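Local coordinates for muramoyltetrapeptide carboxypeptidase (Oxalobacter formigenes OXCC13, PDB 6UUK), which probably cleaves an amide bond of muramoyl tetrapeptides as a serine-type LD-carboxypeptidase of the S66 family, an activity associated with cell-wall peptidoglycan turnover, at residues B[200-205]-B[319-324]; B[327-332]-B[338-343]. One frame throughout, in Å; residues are numbered along the deposited sequence.

How the contacts relate
From the N terminus, the chain first completes most of the six-stranded sheet, then passes through helix 185-196 into strand 200-205, the edge of the second sheet. Contact 1 closes a loop of 113 residues when 319-324 returns beside that strand on its way to strand 323-325, the edge of the first sheet. Contact 2 follows directly as a short hairpin, 327-332 with 338-343, so the two loops are in series and neither nest nor cross. They meet again in space: strand 337-343 pairs with 200-205, and Ile342 packs on Pro324. Contact 1 joins the two sheets at their edges; contact 2 pairs two neighbouring strands within the second.

Contact 1. Residues B[200-205]-B[319-324]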
ATOM      1  N   THR B 200     -16.928   6.642 -26.123  1.00 27.34           N
ATOM      2  CA  THR B 200     -17.705   5.935 -25.114  1.00 25.48           C
ATOM      3  C   THR B 200     -18.189   6.934 -24.076  1.00 21.50           C
ATOM      4  O   THR B 200     -17.404   7.747 -23.580  1.00 29.91           O
ATOM      5  CB  THR B 200     -16.883   4.831 -24.437  1.00 28.44           C
ATOM      6  OG1 THR B 200     -15.640   5.372 -23.973  1.00 26.49           O
ATOM      7  CG2 THR B 200     -16.609   3.691 -25.408  1.00 25.18           C
ATOM      8  N   SER B 201     -19.479   6.869 -23.749  1.00 26.02           N
ATOM      9  CA  SER B 201     -20.091   7.751 -22.764  1.00 27.94           C
ATOM     10  C   SER B 201     -20.670   6.912 -21.636  1.00 28.30           C
ATOM     11  O   SER B 201     -21.400   5.947 -21.885  1.00 25.91           O
ATOM     12  CB  SER B 201     -21.186   8.614 -23.400  1.00 30.47           C
ATOM     13  OG  SER B 201     -22.244   7.813 -23.895  1.00 43.70           O
ATOM     14  N   VAL B 202     -20.346   7.283 -20.400  1.00 30.67           N
ATOM     15  CA  VAL B 202     -20.801   6.570 -19.211  1.00 21.13           C
ATOM     16  C   VAL B 202     -21.648   7.525 -18.383  1.00 21.56           C
ATOM     17  O   VAL B 202     -21.180   8.605 -17.999  1.00 23.48           O
ATOM     18  CB  VAL B 202     -19.626   6.023 -18.386  1.00 21.72           C
ATOM     19  CG1 VAL B 202     -20.138   5.203 -17.212  1.00 17.57           C
ATOM     20  CG2 VAL B 202     -18.702   5.192 -19.263  1.00 18.36           C
ATOM     21  N   LYS B 203     -22.890   7.131 -18.112  1.00 22.82           N
ATOM     22  CA  LYS B 203     -23.822   7.923 -17.322  1.00 17.66           C
ATOM     23  C   LYS B 203     -24.288   7.100 -16.131  1.00 21.03           C
ATOM     24  O   LYS B 203     -24.630   5.922 -16.282  1.00 24.19           O
ATOM     25  CB  LYS B 203     -25.024   8.361 -18.162  1.00 20.27           C
ATOM     26  CG  LYS B 203     -24.662   9.078 -19.451  1.00 20.77           C
ATOM     27  CD  LYS B 203     -25.899   9.343 -20.293  1.00 24.54           C
ATOM     28  CE  LYS B 203     -26.629   8.048 -20.615  1.00 30.05           C
ATOM     29  NZ  LYS B 203     -27.858   8.285 -21.421  1.00 34.11           N
ATOM     30  N   TRP B 204     -24.303   7.717 -14.952  1.00 19.47           N
ATOM     31  CA  TRP B 204     -24.751   7.039 -13.747  1.00 23.20           C
ATOM     32  C   TRP B 204     -25.410   8.051 -12.820  1.00 26.08           C
ATOM     33  O   TRP B 204     -25.342   9.263 -13.038  1.00 32.76           O
ATOM     34  CB  TRP B 204     -23.594   6.322 -13.041  1.00 21.15           C
ATOM     35  CG  TRP B 204     -22.538   7.240 -12.500  1.00 20.82           C
ATOM     36  CD1 TRP B 204     -22.550   7.884 -11.296  1.00 23.13           C
ATOM     37  CD2 TRP B 204     -21.305   7.600 -13.134  1.00 21.52           C
ATOM     38  NE1 TRP B 204     -21.405   8.628 -11.146  1.00 24.54           N
ATOM     39  CE2 TRP B 204     -20.625   8.470 -12.260  1.00 18.55           C
ATOM     40  CE3 TRP B 204     -20.713   7.276 -14.358  1.00 18.13           C
ATOM     41  CZ2 TRP B 204     -19.381   9.018 -12.569  1.00 16.26           C
ATOM     42  CZ3 TRP B 204     -19.479   7.821 -14.665  1.00 13.92           C
ATOM     43  CH2 TRP B 204     -18.827   8.683 -13.774  1.00 16.22           C
ATOM     44  N   VAL B 205     -26.051   7.533 -11.776  1.00 26.88           N
ATOM     45  CA  VAL B 205     -26.755   8.345 -10.790  1.00 30.91           C
ATOM     46  C   VAL B 205     -26.012   8.234  -9.467  1.00 27.11           C
ATOM     47  O   VAL B 205     -25.811   7.127  -8.950  1.00 30.46           O
ATOM     48  CB  VAL B 205     -28.220   7.910 -10.639  1.00 41.93           C
ATOM     49  N   ASP B 319     -21.108  -5.989 -13.059  1.00 14.64           N
ATOM     50  CA  ASP B 319     -21.292  -4.974 -14.088  1.00 21.03           C
ATOM     51  C   ASP B 319     -20.172  -3.945 -13.989  1.00 18.30           C
ATOM     52  O   ASP B 319     -20.050  -3.246 -12.979  1.00 18.32           O
ATOM     53  CB  ASP B 319     -22.655  -4.299 -13.947  1.00 29.40           C
ATOM     54  CG  ASP B 319     -23.786  -5.159 -14.466  1.00 25.66           C
ATOM     55  OD1 ASP B 319     -23.617  -6.396 -14.527  1.00 22.00           O
ATOM     56  OD2 ASP B 319     -24.839  -4.597 -14.830  1.00 21.82           O
ATOM     57  N   LYS B 320     -19.356  -3.859 -15.037  1.00 17.93           N
ATOM     58  CA  LYS B 320     -18.269  -2.897 -15.098  1.00 14.88           C
ATOM     59  C   LYS B 320     -18.151  -2.370 -16.519  1.00 14.15           C
ATOM     60  O   LYS B 320     -18.610  -2.997 -17.476  1.00 18.51           O
ATOM     61  CB  LYS B 320     -16.936  -3.514 -14.648  1.00 16.59           C
ATOM     62  CG  LYS B 320     -16.354  -4.513 -15.634  1.00 16.19           C
ATOM     63  CD  LYS B 320     -15.098  -5.167 -15.086  1.00 18.36           C
ATOM     64  CE  LYS B 320     -15.411  -6.016 -13.867  1.00 27.21           C
ATOM     65  NZ  LYS B 320     -14.192  -6.646 -13.293  1.00 38.11           N
ATOM     66  N   VAL B 321     -17.528  -1.204 -16.647  1.00 16.74           N
ATOM     67  CA  VAL B 321     -17.312  -0.573 -17.940  1.00 16.23           C
ATOM     68  C   VAL B 321     -15.838  -0.683 -18.305  1.00 20.02           C
ATOM     69  O   VAL B 321     -14.979  -0.978 -17.468  1.00 23.03           O
ATOM     70  CB  VAL B 321     -17.771   0.899 -17.950  1.00 23.17           C
ATOM     71  CG1 VAL B 321     -19.271   0.992 -17.721  1.00 17.27           C
ATOM     72  CG2 VAL B 321     -17.016   1.696 -16.897  1.00 16.84           C
ATOM     73  N   THR B 322     -15.549  -0.440 -19.580  1.00 16.55           N
ATOM     74  CA  THR B 322     -14.186  -0.440 -20.096  1.00 17.85           C
ATOM     75  C   THR B 322     -13.731   1.009 -20.235  1.00 25.79           C
ATOM     76  O   THR B 322     -14.262   1.756 -21.063  1.00 23.91           O
ATOM     77  CB  THR B 322     -14.102  -1.177 -21.430  1.00 22.05           C
ATOM     78  OG1 THR B 322     -14.426  -2.558 -21.234  1.00 22.35           O
ATOM     79  CG2 THR B 322     -12.699  -1.068 -22.009  1.00 21.38           C
ATOM     80  N   LEU B 323     -12.753   1.403 -19.424  1.00 27.70           N
ATOM     81  CA  LEU B 323     -12.273   2.778 -19.392  1.00 21.45           C
ATOM     82  C   LEU B 323     -10.931   2.872 -20.097  1.00 19.49           C
ATOM     83  O   LEU B 323      -9.951   2.267 -19.635  1.00 25.21           O
ATOM     84  CB  LEU B 323     -12.154   3.272 -17.951  1.00 16.28           C
ATOM     85  CG  LEU B 323     -13.459   3.318 -17.156  1.00 17.49           C
ATOM     86  CD1 LEU B 323     -13.211   3.779 -15.727  1.00 12.77           C
ATOM     87  CD2 LEU B 323     -14.473   4.220 -17.843  1.00 16.45           C
ATOM     88  N   PRO B 324     -10.837   3.605 -21.209  1.00 23.08           N
ATOM     89  CA  PRO B 324      -9.540   3.768 -21.882  1.00 18.10           C
ATOM     90  C   PRO B 324      -8.559   4.585 -21.058  1.00 20.46           C
ATOM     91  O   PRO B 324      -8.667   5.813 -20.992  1.00 15.43           O
ATOM     92  CB  PRO B 324      -9.908   4.488 -23.187  1.00 17.40           C
ATOM     93  CG  PRO B 324     -11.378   4.250 -23.366  1.00 15.15           C
ATOM     94  CD  PRO B 324     -11.940   4.195 -21.983  1.00 15.61           C
TER
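Val202 and Thr200 of strand 200-205 face Val321 and Pro324 across a gap too wide for backbone pairing. The two backbones run obliquely, in roughly opposed senses, with CA atoms 8.1 Å apart at Val202 and Val321 and 8.5 Å apart at Thr200 and Leu323, so side chains alone bridge them. At the centre, one methyl group of each valine meets the other, Val202 CG1 to Val321 CG1, at 4.3 Å. With Val202 CG1 anti to the backbone N (chi1 -176°), this methyl reaches Val321 and also lies at the edge of the Trp204 ring, in its plane. The other methyl, Val202 CG2, lies 4.5 Å from Val321 CG1, with Leu323 CD2 at a similar distance. At the far end Thr200 OG1 stands 4.4 Å from Pro324 CD, a loose approach of the hydroxyl to a ring carbon.

Strand 200-205 is an edge of the seven-stranded sheet, where Thr200 and Val202 make backbone bonds to Ile342 and Leu340. Strand 323-325 is an edge of the six-stranded sheet, and Leu323 is bonded there to Ser170. The contact is therefore a seam between the two sheets of an LD-carboxypeptidase, with Phe186 of helix 185-196 also against Val321. The Val321 side chain lies about 9 Å from that of Glu246, a predicted charge-relay residue, close to the presumed catalytic region without being part of it. One methyl pair and one hydroxyl-to-proline approach, both loose, imply a modest and non-directional attachment, with the backbone bonding left to each sheet's own strands.

Contact 2. Residues B[327-332]-B[338-343]; sequences GRAHLM and IQLDIG
Arg328 and Gly343, His330 and Asp341, and Met332 and Gln339 form three antiparallel hydrogen-bonded pairs, each giving and receiving one backbone bond. The straightest of the six is Arg328 N to Gly343 O, 2.6 Å and 169° at the hydrogen; Gly343 N returns a bond to Arg328 O. The pair at the turn end is even: Met332 N to Gln339 O is 2.8 Å, and Gln339 N to Met332 O is 2.7 Å. Alternate residues turn their backbone bonds outward, Ala329 and Leu331 to Gly216 and Val214, Leu340 and Ile338 to Val202 and Trp204. The hairpin thus sits inside the seven-stranded sheet, between strands 213-222 and 200-205. One face carries the aliphatic side chains, where Leu331 CD1 meets Leu340 CD1 at 4.0 Å and Leu340 CD1 also touches Ala329 CB.

On the other face two polar groups have clear partners. Gln339 NE2 donates to Asp341 OD1 over 3.1 Å, nearly straight at 170°; Asp341 OD1 accepts on its syn lone pair and lies in the plane of the Gln339 amide. His330 ND1 is held by Val214 O, while Met332 CG lies over one face of the imidazole, displaced toward its rim. The selenomethionine chain of Met332 bends at chi3 (-65°), bringing CE alongside the extended Gln339, 3.8 Å from its CG, and 3.3 Å from Asp341 OD2. Replacing Gln339 with an alanine would probably deprive Asp341 OD1 of its amide donor and leave the Met332 methyl without the CG and amide that lie against it. The Arg328 side chain, bent at chi3, packs against Asp344.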
ATOM      1  N   GLY B 327      -6.920   8.040 -22.454  1.00 15.10           N
ATOM      2  CA  GLY B 327      -7.776   8.749 -23.378  1.00 19.14           C
ATOM      3  C   GLY B 327      -8.087  10.157 -22.909  1.00 21.67           C
ATOM      4  O   GLY B 327      -7.567  10.651 -21.908  1.00 21.18           O
ATOM      5  N   ARG B 328      -8.964  10.810 -23.661  1.00 19.31           N
ATOM      6  CA  ARG B 328      -9.369  12.189 -23.403  1.00 18.60           C
ATOM      7  C   ARG B 328     -10.796  12.158 -22.865  1.00 18.04           C
ATOM      8  O   ARG B 328     -11.751  11.952 -23.619  1.00 21.51           O
ATOM      9  CB  ARG B 328      -9.257  13.023 -24.675  1.00 27.58           C
ATOM     10  CG  ARG B 328      -9.599  14.492 -24.513  1.00 21.47           C
ATOM     11  CD  ARG B 328      -9.260  15.241 -25.789  1.00 37.44           C
ATOM     12  NE  ARG B 328      -9.822  14.576 -26.962  1.00 41.08           N
ATOM     13  CZ  ARG B 328      -9.363  14.727 -28.200  1.00 45.62           C
ATOM     14  NH1 ARG B 328      -8.324  15.517 -28.433  1.00 61.98           N
ATOM     15  NH2 ARG B 328      -9.937  14.082 -29.206  1.00 56.69           N
ATOM     16  N   ALA B 329     -10.935  12.363 -21.559  1.00 21.11           N
ATOM     17  CA  ALA B 329     -12.216  12.253 -20.879  1.00 20.83           C
ATOM     18  C   ALA B 329     -12.859  13.623 -20.697  1.00 19.02           C
ATOM     19  O   ALA B 329     -12.177  14.650 -20.642  1.00 19.13           O
ATOM     20  CB  ALA B 329     -12.054  11.576 -19.516  1.00 16.74           C
ATOM     21  N   HIS B 330     -14.187  13.621 -20.596  1.00 19.41           N
ATOM     22  CA  HIS B 330     -14.978  14.831 -20.373  1.00 20.45           C
ATOM     23  C   HIS B 330     -15.959  14.529 -19.244  1.00 16.82           C
ATOM     24  O   HIS B 330     -16.982  13.873 -19.463  1.00 14.66           O
ATOM     25  CB  HIS B 330     -15.704  15.258 -21.646  1.00 18.98           C
ATOM     26  CG  HIS B 330     -16.443  16.554 -21.514  1.00 17.74           C
ATOM     27  ND1 HIS B 330     -16.294  17.391 -20.430  1.00 20.03           N
ATOM     28  CD2 HIS B 330     -17.335  17.157 -22.335  1.00 19.52           C
ATOM     29  CE1 HIS B 330     -17.064  18.454 -20.587  1.00 21.70           C
ATOM     30  NE2 HIS B 330     -17.705  18.336 -21.735  1.00 20.62           N
ATOM     31  N   LEU B 331     -15.645  15.001 -18.041  1.00 18.72           N
ATOM     32  CA  LEU B 331     -16.456  14.718 -16.865  1.00 16.97           C
ATOM     33  C   LEU B 331     -17.469  15.833 -16.645  1.00 19.91           C
ATOM     34  O   LEU B 331     -17.107  17.014 -16.609  1.00 25.36           O
ATOM     35  CB  LEU B 331     -15.574  14.553 -15.627  1.00 15.42           C
ATOM     36  CG  LEU B 331     -16.299  14.207 -14.326  1.00 19.09           C
ATOM     37  CD1 LEU B 331     -17.092  12.917 -14.477  1.00 16.82           C
ATOM     38  CD2 LEU B 331     -15.306  14.099 -13.180  1.00 17.84           C
HETATM   39  N   MSE B 332     -18.735  15.453 -16.502  1.00 19.56           N
HETATM   40  CA  MSE B 332     -19.814  16.411 -16.280  1.00 23.21           C
HETATM   41  C   MSE B 332     -20.772  15.915 -15.202  1.00 24.55           C
HETATM   42  O   MSE B 332     -21.336  14.828 -15.319  1.00 23.22           O
HETATM   43  CB  MSE B 332     -20.579  16.666 -17.580  1.00 25.93           C
HETATM   44  CG  MSE B 332     -19.761  17.344 -18.665  1.00 29.19           C
HETATM   45 SE   MSE B 332     -20.618  17.251 -20.413  1.00 48.74          SE
HETATM   46  CE  MSE B 332     -20.537  15.321 -20.679  1.00 27.17           C
ATOM     47  N   ILE B 338     -24.496  12.519 -13.650  1.00 31.42           N
ATOM     48  CA  ILE B 338     -23.074  12.529 -13.970  1.00 26.31           C
ATOM     49  C   ILE B 338     -22.864  11.810 -15.294  1.00 33.31           C
ATOM     50  O   ILE B 338     -23.451  10.749 -15.537  1.00 24.31           O
ATOM     51  CB  ILE B 338     -22.236  11.877 -12.852  1.00 24.07           C
ATOM     52  CG1 ILE B 338     -22.694  12.391 -11.487  1.00 24.13           C
ATOM     53  CG2 ILE B 338     -20.761  12.176 -13.055  1.00 21.65           C
ATOM     54  CD1 ILE B 338     -21.971  11.766 -10.322  1.00 21.30           C
ATOM     55  N   GLN B 339     -22.024  12.392 -16.148  1.00 33.69           N
ATOM     56  CA  GLN B 339     -21.751  11.855 -17.473  1.00 35.57           C
ATOM     57  C   GLN B 339     -20.262  11.962 -17.759  1.00 28.86           C
ATOM     58  O   GLN B 339     -19.632  12.973 -17.433  1.00 32.75           O
ATOM     59  CB  GLN B 339     -22.560  12.597 -18.547  1.00 44.85           C
ATOM     60  CG  GLN B 339     -22.362  12.081 -19.961  1.00 50.44           C
ATOM     61  CD  GLN B 339     -23.337  12.702 -20.943  1.00 50.06           C
ATOM     62  OE1 GLN B 339     -24.438  13.107 -20.569  1.00 54.43           O
ATOM     63  NE2 GLN B 339     -22.935  12.785 -22.205  1.00 47.70           N
ATOM     64  N   LEU B 340     -19.702  10.920 -18.370  1.00 24.01           N
ATOM     65  CA  LEU B 340     -18.269  10.844 -18.655  1.00 23.82           C
ATOM     66  C   LEU B 340     -18.078  10.406 -20.104  1.00 24.88           C
ATOM     67  O   LEU B 340     -18.221   9.223 -20.426  1.00 27.60           O
ATOM     68  CB  LEU B 340     -17.571   9.886 -17.694  1.00 22.56           C
ATOM     69  CG  LEU B 340     -16.057   9.734 -17.859  1.00 15.96           C
ATOM     70  CD1 LEU B 340     -15.348  11.042 -17.538  1.00 16.59           C
ATOM     71  CD2 LEU B 340     -15.531   8.603 -16.989  1.00 12.97           C
ATOM     72  N   ASP B 341     -17.751  11.359 -20.973  1.00 24.98           N
ATOM     73  CA  ASP B 341     -17.442  11.066 -22.365  1.00 22.95           C
ATOM     74  C   ASP B 341     -15.943  10.856 -22.527  1.00 21.14           C
ATOM     75  O   ASP B 341     -15.137  11.618 -21.987  1.00 23.29           O
ATOM     76  CB  ASP B 341     -17.915  12.198 -23.278  1.00 22.93           C
ATOM     77  CG  ASP B 341     -19.389  12.506 -23.111  1.00 23.01           C
ATOM     78  OD1 ASP B 341     -20.138  11.616 -22.660  1.00 27.48           O
ATOM     79  OD2 ASP B 341     -19.800  13.640 -23.435  1.00 35.26           O
ATOM     80  N   ILE B 342     -15.575   9.816 -23.272  1.00 18.88           N
ATOM     81  CA  ILE B 342     -14.181   9.434 -23.461  1.00 18.76           C
ATOM     82  C   ILE B 342     -13.882   9.383 -24.952  1.00 21.72           C
ATOM     83  O   ILE B 342     -14.699   8.900 -25.743  1.00 23.66           O
ATOM     84  CB  ILE B 342     -13.871   8.075 -22.797  1.00 19.28           C
ATOM     85  CG1 ILE B 342     -14.379   8.058 -21.354  1.00 18.18           C
ATOM     86  CG2 ILE B 342     -12.377   7.791 -22.833  1.00 18.56           C
ATOM     87  CD1 ILE B 342     -14.294   6.703 -20.692  1.00 14.28           C
ATOM     88  N   GLY B 343     -12.706   9.881 -25.335  1.00 17.27           N
ATOM     89  CA  GLY B 343     -12.288   9.878 -26.720  1.00 21.39           C
ATOM     90  C   GLY B 343     -10.779   9.883 -26.830  1.00 23.40           C
ATOM     91  O   GLY B 343     -10.061   9.836 -25.829  1.00 27.29           O
TER